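Local coordinates for protein HTP-2 (Caenorhabditis elegans, PDB 4TZM) that probably serves as a meiotic chromosome-axis protein whose HORMA domain binds a closure motif of its partner HTP-3, at residues 152-161 with 234-243; 46-57 with 122-130. All coordinates share one frame; numbering follows the deposited sequence.

Interaction 1 (152-161 with 234-243); sequences HFAELAQLRY and HLRPGHHAAH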
loop_
_atom_site.group_PDB
_atom_site.type_symbol
_atom_site.label_atom_id
_atom_site.label_comp_id
_atom_site.label_asym_id
_atom_site.label_seq_id
_atom_site.Cartn_x
_atom_site.Cartn_y
_atom_site.Cartn_z
ATOM N N HIS A 152 10.414 -10.361 -6.663
ATOM C CA HIS A 152 10.810 -9.017 -6.256
ATOM C C HIS A 152 11.832 -9.017 -5.125
ATOM O O HIS A 152 12.644 -8.098 -5.018
ATOM C CB HIS A 152 9.579 -8.218 -5.819
ATOM C CG HIS A 152 8.994 -8.681 -4.520
ATOM N ND1 HIS A 152 8.158 -9.768 -4.424
ATOM C CD2 HIS A 152 9.138 -8.202 -3.258
ATOM C CE1 HIS A 152 7.804 -9.942 -3.160
ATOM N NE2 HIS A 152 8.386 -9.005 -2.435
ATOM N N PHE A 153 11.781 -10.049 -4.285
ATOM C CA PHE A 153 12.511 -10.064 -3.019
ATOM C C PHE A 153 14.013 -9.843 -3.187
ATOM O O PHE A 153 14.574 -8.941 -2.568
ATOM C CB PHE A 153 12.259 -11.382 -2.275
ATOM C CG PHE A 153 12.847 -11.421 -0.887
ATOM C CD1 PHE A 153 14.133 -11.903 -0.672
ATOM C CD2 PHE A 153 12.112 -10.982 0.206
ATOM C CE1 PHE A 153 14.676 -11.941 0.605
ATOM C CE2 PHE A 153 12.647 -11.018 1.485
ATOM C CZ PHE A 153 13.931 -11.497 1.685
ATOM N N ALA A 154 14.649 -10.659 -4.023
ATOM C CA ALA A 154 16.099 -10.605 -4.212
ATOM C C ALA A 154 16.599 -9.189 -4.494
ATOM O O ALA A 154 17.585 -8.745 -3.909
ATOM C CB ALA A 154 16.519 -11.544 -5.335
ATOM N N GLU A 155 15.910 -8.475 -5.376
ATOM C CA GLU A 155 16.306 -7.112 -5.706
ATOM C C GLU A 155 15.982 -6.140 -4.570
ATOM O O GLU A 155 16.863 -5.431 -4.083
ATOM C CB GLU A 155 15.625 -6.654 -6.996
ATOM C CG GLU A 155 16.010 -5.251 -7.431
ATOM C CD GLU A 155 15.352 -4.843 -8.733
ATOM O OE1 GLU A 155 14.504 -5.611 -9.237
ATOM O OE2 GLU A 155 15.683 -3.756 -9.254
ATOM N N LEU A 156 14.719 -6.119 -4.150
ATOM C CA LEU A 156 14.252 -5.172 -3.137
ATOM C C LEU A 156 14.964 -5.329 -1.791
ATOM O O LEU A 156 15.129 -4.354 -1.055
ATOM C CB LEU A 156 12.740 -5.317 -2.937
ATOM C CG LEU A 156 12.066 -4.143 -2.223
ATOM C CD1 LEU A 156 12.331 -2.850 -2.984
ATOM C CD2 LEU A 156 10.568 -4.376 -2.050
ATOM N N ALA A 157 15.381 -6.551 -1.472
ATOM C CA ALA A 157 16.097 -6.811 -0.227
ATOM C C ALA A 157 17.461 -6.133 -0.235
ATOM O O ALA A 157 17.930 -5.647 0.795
ATOM C CB ALA A 157 16.250 -8.307 -0.001
ATOM N N GLN A 158 18.089 -6.104 -1.405
ATOM C CA GLN A 158 19.395 -5.476 -1.573
ATOM C C GLN A 158 19.292 -3.952 -1.635
ATOM O O GLN A 158 20.286 -3.248 -1.459
ATOM C CB GLN A 158 20.081 -5.993 -2.843
ATOM C CG GLN A 158 20.509 -7.457 -2.807
ATOM C CD GLN A 158 21.299 -7.865 -4.044
ATOM O OE1 GLN A 158 20.966 -7.481 -5.167
ATOM N NE2 GLN A 158 22.359 -8.640 -3.839
ATOM N N LEU A 159 18.087 -3.447 -1.890
ATOM C CA LEU A 159 17.884 -2.011 -2.070
ATOM C C LEU A 159 18.152 -1.209 -0.795
ATOM O O LEU A 159 17.590 -1.493 0.262
ATOM C CB LEU A 159 16.464 -1.730 -2.561
ATOM C CG LEU A 159 16.216 -0.248 -2.835
ATOM C CD1 LEU A 159 17.244 0.277 -3.827
ATOM C CD2 LEU A 159 14.809 -0.020 -3.343
ATOM N N ARG A 160 19.007 -0.198 -0.918
ATOM C CA ARG A 160 19.438 0.625 0.209
ATOM C C ARG A 160 18.436 1.720 0.547
ATOM O O ARG A 160 17.673 2.163 -0.310
ATOM C CB ARG A 160 20.784 1.277 -0.101
ATOM C CG ARG A 160 21.953 0.854 0.774
ATOM C CD ARG A 160 23.169 1.721 0.456
ATOM N NE ARG A 160 24.440 1.038 0.682
ATOM C CZ ARG A 160 25.620 1.524 0.305
ATOM N NH1 ARG A 160 25.684 2.695 -0.315
ATOM N NH2 ARG A 160 26.735 0.844 0.542
ATOM N N TYR A 161 18.452 2.167 1.798
ATOM C CA TYR A 161 17.729 3.376 2.165
ATOM C C TYR A 161 18.558 4.581 1.730
ATOM O O TYR A 161 19.702 4.738 2.152
ATOM C CB TYR A 161 17.433 3.419 3.669
ATOM C CG TYR A 161 17.070 4.803 4.147
ATOM C CD1 TYR A 161 15.831 5.353 3.853
ATOM C CD2 TYR A 161 17.969 5.565 4.881
ATOM C CE1 TYR A 161 15.495 6.622 4.280
ATOM C CE2 TYR A 161 17.643 6.837 5.313
ATOM C CZ TYR A 161 16.406 7.358 5.010
ATOM O OH TYR A 161 16.077 8.624 5.440
ATOM N N HIS A 234 7.988 0.737 -5.826
ATOM C CA HIS A 234 8.429 0.280 -4.517
ATOM C C HIS A 234 8.638 1.443 -3.550
ATOM O O HIS A 234 8.633 2.609 -3.945
ATOM C CB HIS A 234 9.722 -0.527 -4.646
ATOM C CG HIS A 234 10.883 0.272 -5.151
ATOM N ND1 HIS A 234 11.173 0.400 -6.493
ATOM C CD2 HIS A 234 11.823 0.991 -4.493
ATOM C CE1 HIS A 234 12.244 1.160 -6.639
ATOM N NE2 HIS A 234 12.658 1.530 -5.441
ATOM N N LEU A 235 8.816 1.106 -2.278
ATOM C CA LEU A 235 9.064 2.081 -1.224
ATOM C C LEU A 235 10.196 1.563 -0.348
ATOM O O LEU A 235 10.228 0.379 -0.010
ATOM C CB LEU A 235 7.796 2.326 -0.392
ATOM C CG LEU A 235 6.631 3.041 -1.087
ATOM C CD1 LEU A 235 5.348 2.968 -0.262
ATOM C CD2 LEU A 235 6.987 4.489 -1.386
ATOM N N ARG A 236 11.139 2.435 -0.004
ATOM C CA ARG A 236 12.257 2.039 0.845
ATOM C C ARG A 236 12.546 3.119 1.880
ATOM O O ARG A 236 13.469 3.919 1.711
ATOM C CB ARG A 236 13.506 1.755 -0.003
ATOM C CG ARG A 236 14.737 1.230 0.763
ATOM C CD ARG A 236 14.412 0.009 1.610
ATOM N NE ARG A 236 15.599 -0.734 2.038
ATOM C CZ ARG A 236 16.157 -0.645 3.244
ATOM N NH1 ARG A 236 15.650 0.169 4.160
ATOM N NH2 ARG A 236 17.225 -1.372 3.534
ATOM N N PRO A 237 11.738 3.164 2.952
ATOM C CA PRO A 237 12.101 4.012 4.089
ATOM C C PRO A 237 13.234 3.386 4.900
ATOM O O PRO A 237 13.877 2.444 4.431
ATOM C CB PRO A 237 10.806 4.093 4.902
ATOM C CG PRO A 237 10.023 2.904 4.505
ATOM C CD PRO A 237 10.379 2.613 3.080
ATOM N N GLY A 238 13.472 3.905 6.100
ATOM C CA GLY A 238 14.597 3.478 6.911
ATOM C C GLY A 238 14.700 1.993 7.214
ATOM O O GLY A 238 15.789 1.423 7.157
ATOM N N HIS A 239 13.585 1.350 7.544
ATOM C CA HIS A 239 13.668 -0.007 8.075
ATOM C C HIS A 239 12.651 -0.958 7.468
ATOM O O HIS A 239 12.474 -2.079 7.947
ATOM C CB HIS A 239 13.517 0.034 9.599
ATOM C CG HIS A 239 14.549 0.886 10.270
ATOM N ND1 HIS A 239 15.671 0.363 10.870
ATOM C CD2 HIS A 239 14.643 2.230 10.397
ATOM C CE1 HIS A 239 16.406 1.346 11.355
ATOM N NE2 HIS A 239 15.807 2.490 11.082
ATOM N N HIS A 240 11.997 -0.515 6.403
ATOM C CA HIS A 240 10.983 -1.322 5.752
ATOM C C HIS A 240 11.080 -1.169 4.243
ATOM O O HIS A 240 11.672 -0.211 3.747
ATOM C CB HIS A 240 9.580 -0.919 6.221
ATOM C CG HIS A 240 9.385 -0.997 7.702
ATOM N ND1 HIS A 240 9.848 -0.027 8.564
ATOM C CD2 HIS A 240 8.785 -1.934 8.477
ATOM C CE1 HIS A 240 9.541 -0.360 9.808
ATOM N NE2 HIS A 240 8.897 -1.514 9.779
ATOM N N ALA A 241 10.502 -2.120 3.521
ATOM C CA ALA A 241 10.369 -2.009 2.076
ATOM C C ALA A 241 9.023 -2.572 1.646
ATOM O O ALA A 241 8.508 -3.505 2.262
ATOM C CB ALA A 241 11.513 -2.729 1.364
ATOM N N ALA A 242 8.454 -1.992 0.594
ATOM C CA ALA A 242 7.187 -2.463 0.056
ATOM C C ALA A 242 7.258 -2.595 -1.466
ATOM O O ALA A 242 7.933 -1.807 -2.134
ATOM C CB ALA A 242 6.063 -1.527 0.457
ATOM N N HIS A 243 6.575 -3.599 -2.009
ATOM C CA HIS A 243 6.499 -3.779 -3.455
ATOM C C HIS A 243 5.042 -3.809 -3.913
ATOM O O HIS A 243 4.265 -4.663 -3.480
ATOM C CB HIS A 243 7.211 -5.061 -3.877
ATOM C CG HIS A 243 7.304 -5.234 -5.360
ATOM N ND1 HIS A 243 6.665 -6.256 -6.029
ATOM C CD2 HIS A 243 7.954 -4.513 -6.304
ATOM C CE1 HIS A 243 6.925 -6.160 -7.323
ATOM N NE2 HIS A 243 7.703 -5.111 -7.514
#

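Interaction 2 (46-57 with 122-130); sequences IYVVFSAVLRQR and IEVFSMKFI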
loop_
_atom_site.group_PDB
_atom_site.type_symbol
_atom_site.label_atom_id
_atom_site.label_comp_id
_atom_site.label_asym_id
_atom_site.label_seq_id
_atom_site.Cartn_x
_atom_site.Cartn_y
_atom_site.Cartn_z
ATOM N N ILE A 46 -0.008 2.848 2.787
ATOM C CA ILE A 46 -1.108 1.920 2.553
ATOM C C ILE A 46 -2.411 2.688 2.374
ATOM O O ILE A 46 -3.187 2.412 1.459
ATOM C CB ILE A 46 -1.266 0.912 3.715
ATOM C CG1 ILE A 46 -0.028 0.018 3.826
ATOM C CG2 ILE A 46 -2.505 0.057 3.517
ATOM C CD1 ILE A 46 -0.032 -0.893 5.051
ATOM N N TYR A 47 -2.637 3.664 3.248
ATOM C CA TYR A 47 -3.856 4.469 3.219
ATOM C C TYR A 47 -3.982 5.269 1.925
ATOM O O TYR A 47 -5.060 5.346 1.333
ATOM C CB TYR A 47 -3.889 5.408 4.433
ATOM C CG TYR A 47 -4.946 6.497 4.381
ATOM C CD1 TYR A 47 -6.270 6.237 4.730
ATOM C CD2 TYR A 47 -4.613 7.792 4.004
ATOM C CE1 TYR A 47 -7.236 7.239 4.688
ATOM C CE2 TYR A 47 -5.564 8.794 3.958
ATOM C CZ TYR A 47 -6.873 8.516 4.302
ATOM O OH TYR A 47 -7.818 9.518 4.256
ATOM N N VAL A 48 -2.875 5.856 1.484
ATOM C CA VAL A 48 -2.901 6.730 0.319
ATOM C C VAL A 48 -3.011 5.939 -0.977
ATOM O O VAL A 48 -3.844 6.249 -1.826
ATOM C CB VAL A 48 -1.657 7.629 0.267
ATOM C CG1 VAL A 48 -1.585 8.366 -1.066
ATOM C CG2 VAL A 48 -1.676 8.617 1.423
ATOM N N VAL A 49 -2.187 4.910 -1.129
ATOM C CA VAL A 49 -2.167 4.154 -2.374
ATOM C C VAL A 49 -3.469 3.385 -2.582
ATOM O O VAL A 49 -4.050 3.438 -3.661
ATOM C CB VAL A 49 -0.961 3.188 -2.427
ATOM C CG1 VAL A 49 -0.981 2.390 -3.718
ATOM C CG2 VAL A 49 0.332 3.973 -2.324
ATOM N N PHE A 50 -3.949 2.699 -1.550
ATOM C CA PHE A 50 -5.189 1.936 -1.692
ATOM C C PHE A 50 -6.416 2.825 -1.838
ATOM O O PHE A 50 -7.405 2.415 -2.444
ATOM C CB PHE A 50 -5.363 0.968 -0.522
ATOM C CG PHE A 50 -4.554 -0.277 -0.675
ATOM C CD1 PHE A 50 -4.809 -1.147 -1.721
ATOM C CD2 PHE A 50 -3.522 -0.567 0.196
ATOM C CE1 PHE A 50 -4.060 -2.296 -1.888
ATOM C CE2 PHE A 50 -2.769 -1.718 0.038
ATOM C CZ PHE A 50 -3.039 -2.582 -1.008
ATOM N N SER A 51 -6.350 4.040 -1.304
ATOM C CA SER A 51 -7.398 5.025 -1.558
ATOM C C SER A 51 -7.420 5.401 -3.028
ATOM O O SER A 51 -8.481 5.457 -3.653
ATOM C CB SER A 51 -7.196 6.280 -0.711
ATOM O OG SER A 51 -7.503 6.028 0.644
ATOM N N ALA A 52 -6.236 5.669 -3.571
ATOM C CA ALA A 52 -6.087 6.001 -4.978
ATOM C C ALA A 52 -6.620 4.876 -5.860
ATOM O O ALA A 52 -7.331 5.129 -6.826
ATOM C CB ALA A 52 -4.628 6.292 -5.304
ATOM N N VAL A 53 -6.294 3.633 -5.517
ATOM C CA VAL A 53 -6.754 2.495 -6.307
ATOM C C VAL A 53 -8.274 2.373 -6.281
ATOM O O VAL A 53 -8.905 2.221 -7.329
ATOM C CB VAL A 53 -6.146 1.171 -5.817
ATOM C CG1 VAL A 53 -6.723 0.009 -6.613
ATOM C CG2 VAL A 53 -4.634 1.204 -5.938
ATOM N N LEU A 54 -8.858 2.442 -5.086
ATOM C CA LEU A 54 -10.309 2.364 -4.937
ATOM C C LEU A 54 -11.021 3.439 -5.756
ATOM O O LEU A 54 -12.008 3.158 -6.434
ATOM C CB LEU A 54 -10.709 2.480 -3.463
ATOM C CG LEU A 54 -10.431 1.290 -2.539
ATOM C CD1 LEU A 54 -10.732 1.662 -1.097
ATOM C CD2 LEU A 54 -11.244 0.075 -2.954
ATOM N N ARG A 55 -10.515 4.667 -5.706
ATOM C CA ARG A 55 -11.150 5.767 -6.427
ATOM C C ARG A 55 -10.921 5.661 -7.934
ATOM O O ARG A 55 -11.871 5.680 -8.715
ATOM C CB ARG A 55 -10.638 7.114 -5.912
ATOM C CG ARG A 55 -11.084 8.310 -6.745
ATOM C CD ARG A 55 -12.584 8.555 -6.647
ATOM N NE ARG A 55 -13.118 9.015 -7.925
ATOM C CZ ARG A 55 -13.937 8.302 -8.692
ATOM N NH1 ARG A 55 -14.341 7.101 -8.298
ATOM N NH2 ARG A 55 -14.363 8.795 -9.847
ATOM N N GLN A 56 -9.657 5.536 -8.331
ATOM C CA GLN A 56 -9.277 5.551 -9.744
ATOM C C GLN A 56 -9.889 4.393 -10.538
ATOM O O GLN A 56 -10.176 4.534 -11.725
ATOM C CB GLN A 56 -7.749 5.532 -9.873
ATOM C CG GLN A 56 -7.177 6.587 -10.815
ATOM C CD GLN A 56 -7.497 8.007 -10.384
ATOM O OE1 GLN A 56 -7.363 8.361 -9.212
ATOM N NE2 GLN A 56 -7.926 8.829 -11.334
ATOM N N ARG A 57 -10.095 3.254 -9.883
ATOM C CA ARG A 57 -10.737 2.113 -10.532
ATOM C C ARG A 57 -12.255 2.193 -10.403
ATOM O O ARG A 57 -12.973 1.286 -10.836
ATOM C CB ARG A 57 -10.220 0.793 -9.947
ATOM C CG ARG A 57 -8.830 0.413 -10.429
ATOM C CD ARG A 57 -8.783 0.319 -11.946
ATOM N NE ARG A 57 -9.251 -0.970 -12.445
ATOM C CZ ARG A 57 -9.755 -1.161 -13.660
ATOM N NH1 ARG A 57 -9.873 -0.142 -14.500
ATOM N NH2 ARG A 57 -10.153 -2.370 -14.034
ATOM N N ILE A 122 -10.165 -11.489 -10.489
ATOM C CA ILE A 122 -10.109 -10.963 -11.845
ATOM C C ILE A 122 -9.212 -9.726 -11.874
ATOM O O ILE A 122 -8.809 -9.260 -12.941
ATOM C CB ILE A 122 -11.513 -10.610 -12.381
ATOM C CG1 ILE A 122 -12.083 -9.388 -11.653
ATOM C CG2 ILE A 122 -12.451 -11.803 -12.244
ATOM C CD1 ILE A 122 -13.247 -8.733 -12.381
ATOM N N GLU A 123 -8.899 -9.208 -10.688
ATOM C CA GLU A 123 -7.995 -8.068 -10.542
ATOM C C GLU A 123 -7.428 -7.996 -9.124
ATOM O O GLU A 123 -8.165 -8.138 -8.148
ATOM C CB GLU A 123 -8.717 -6.763 -10.887
ATOM C CG GLU A 123 -7.841 -5.523 -10.813
ATOM C CD GLU A 123 -8.459 -4.330 -11.519
ATOM O OE1 GLU A 123 -8.431 -4.288 -12.770
ATOM O OE2 GLU A 123 -8.974 -3.433 -10.822
ATOM N N VAL A 124 -6.118 -7.782 -9.012
ATOM C CA VAL A 124 -5.460 -7.694 -7.710
ATOM C C VAL A 124 -4.461 -6.543 -7.636
ATOM O O VAL A 124 -3.602 -6.400 -8.503
ATOM C CB VAL A 124 -4.709 -9.000 -7.358
ATOM C CG1 VAL A 124 -3.882 -8.818 -6.094
ATOM C CG2 VAL A 124 -5.680 -10.155 -7.192
ATOM N N PHE A 125 -4.582 -5.723 -6.598
ATOM C CA PHE A 125 -3.553 -4.746 -6.271
ATOM C C PHE A 125 -2.872 -5.156 -4.970
ATOM O O PHE A 125 -3.484 -5.104 -3.902
ATOM C CB PHE A 125 -4.148 -3.343 -6.153
ATOM C CG PHE A 125 -4.442 -2.702 -7.477
ATOM C CD1 PHE A 125 -5.628 -2.969 -8.144
ATOM C CD2 PHE A 125 -3.529 -1.836 -8.060
ATOM C CE1 PHE A 125 -5.901 -2.379 -9.370
ATOM C CE2 PHE A 125 -3.793 -1.242 -9.284
ATOM C CZ PHE A 125 -4.981 -1.513 -9.940
ATOM N N SER A 126 -1.612 -5.571 -5.064
ATOM C CA SER A 126 -0.916 -6.148 -3.917
ATOM C C SER A 126 0.244 -5.288 -3.430
ATOM O O SER A 126 0.968 -4.685 -4.226
ATOM C CB SER A 126 -0.404 -7.548 -4.260
ATOM O OG SER A 126 0.510 -7.508 -5.340
ATOM N N MET A 127 0.407 -5.230 -2.114
ATOM C CA MET A 127 1.544 -4.551 -1.507
ATOM C C MET A 127 2.282 -5.516 -0.577
ATOM O O MET A 127 1.796 -5.845 0.506
ATOM C CB MET A 127 1.086 -3.300 -0.747
ATOM C CG MET A 127 2.226 -2.372 -0.337
ATOM S SD MET A 127 1.678 -0.785 0.340
ATOM C CE MET A 127 0.447 -0.299 -0.864
ATOM N N LYS A 128 3.452 -5.975 -1.014
ATOM C CA LYS A 128 4.231 -6.953 -0.258
ATOM C C LYS A 128 5.371 -6.278 0.489
ATOM O O LYS A 128 5.995 -5.350 -0.021
ATOM C CB LYS A 128 4.780 -8.038 -1.185
ATOM C CG LYS A 128 3.708 -8.845 -1.901
ATOM C CD LYS A 128 4.312 -9.773 -2.944
ATOM C CE LYS A 128 3.237 -10.592 -3.643
ATOM N NZ LYS A 128 3.798 -11.510 -4.674
ATOM N N PHE A 129 5.651 -6.756 1.696
ATOM C CA PHE A 129 6.572 -6.059 2.580
ATOM C C PHE A 129 7.854 -6.841 2.873
ATOM O O PHE A 129 7.892 -8.070 2.784
ATOM C CB PHE A 129 5.853 -5.699 3.887
ATOM C CG PHE A 129 4.764 -4.673 3.711
ATOM C CD1 PHE A 129 3.468 -5.058 3.392
ATOM C CD2 PHE A 129 5.041 -3.320 3.846
ATOM C CE1 PHE A 129 2.468 -4.111 3.217
ATOM C CE2 PHE A 129 4.048 -2.369 3.675
ATOM C CZ PHE A 129 2.762 -2.766 3.360
ATOM N N ILE A 130 8.911 -6.100 3.191
ATOM C CA ILE A 130 10.166 -6.672 3.655
ATOM C C ILE A 130 10.591 -5.909 4.894
ATOM O O ILE A 130 10.531 -4.681 4.924
ATOM C CB ILE A 130 11.282 -6.589 2.593
ATOM C CG1 ILE A 130 10.855 -7.288 1.302
ATOM C CG2 ILE A 130 12.581 -7.197 3.123
ATOM C CD1 ILE A 130 11.829 -7.111 0.157
#

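Interaction 1 (152-161 with 234-243)
His152 and His243 are brought together by differing first torsions: CG of His152 sits between its backbone N and carbonyl carbon (chi1 71°), whereas His243 swings CG away from its N (chi1 -174°). The imidazoles end up almost parallel, planes 2° apart, but slid past one another with centroids 4.8 Å apart. What lies over the face of the His243 ring is therefore CB of His152, 3.6 Å from its centroid, a CH-pi contact. Four residues on, Leu156 fills the middle, its CG 3.9 Å from Ala241 CB and its CD1 beside His234 CB. Leu159 CD2 then meets the imidazole of His234, 3.4 Å from its CD2. Arg236, bent at its second torsion, gives NE to Leu159 O (2.8 Å), the donor tilted from the carbonyl plane, while its NH2 adds a weak bond to the same oxygen. Its NH1 turns back to Pro237 O at 2.9 Å, and NH2 also reaches Gly136 O. The ring of Tyr161 takes Gly238 CA over one face. A buried guanidinium thus ties the chain leaving helix 153-158 to the turn between strands 228-235 and 240-248, with carbonyl oxygens and the ring of Phe132 probably stabilising its charge.

Interaction 2 (46-57 with 122-130)
Val53 drives its CG1 branch straight onto the face of Phe125, 3.6 Å from the ring centroid and 14° off the normal, and this CH-pi contact belongs to the tight part of the meeting between helix 35-56 and strand 123-133. CG1 stands anti to the backbone N (chi1 176°), which lays it over the centre of the ring, and CG2 touches the same ring at CD2. Next to it Phe50 turns an edge to the strand, its CE1 lying 3.5 Å from Phe125 O near the ring plane. Met127, bent at its last torsion, completes this tight part by bringing CE to 3.6 Å from Phe50 CE2. Toward Ile46, the start of 46-57, the fit is looser: Met127 CE stays 4.1 Å from Val49 CB, and its SD lies 4.0 Å from Ile46 CG1. Ile46 CD1 reaches CZ of Phe129 obliquely. Even this looser end is buried, facing more protein rather than solvent. At the other end Arg57 grips Glu123 side-on. Its NE meets OE2 in the guanidinium plane (3.0 Å, 173°). Its NH2 reaches OE1 at 2.9 Å, tilted out of that plane. Second partners, Glu187 O for Arg57 NH1 and Ser248 OG for Glu123 OE1, help fix both groups. A buried ion pair closing an otherwise apolar helix-on-sheet interface implies compensated charge, probably favouring the ionised forms of both residues.

In the fold
Interactions 1 and 2 have centres about 18 Å apart yet share one sheet, because strand 240-248 runs antiparallel beside strand 123-133. Backbone bonds join them directly: His243 N lies 2.7 Å from Lys128 O, and Ala241 O 2.8 Å from Ile130 N. Side chains continue the junction, with Leu156 CB 3.7 Å from Ile130 CD1. Interaction 2 packs helix 35-56 on the sheet, nearer the centre of the chain; interaction 1 lays helix 153-158 along a more peripheral hairpin. A C-terminal hairpin docked on strand 123-133 is consistent with the closed, Mad2-like state of HORMA domains, in which a C-terminal safety belt encloses the closure motif.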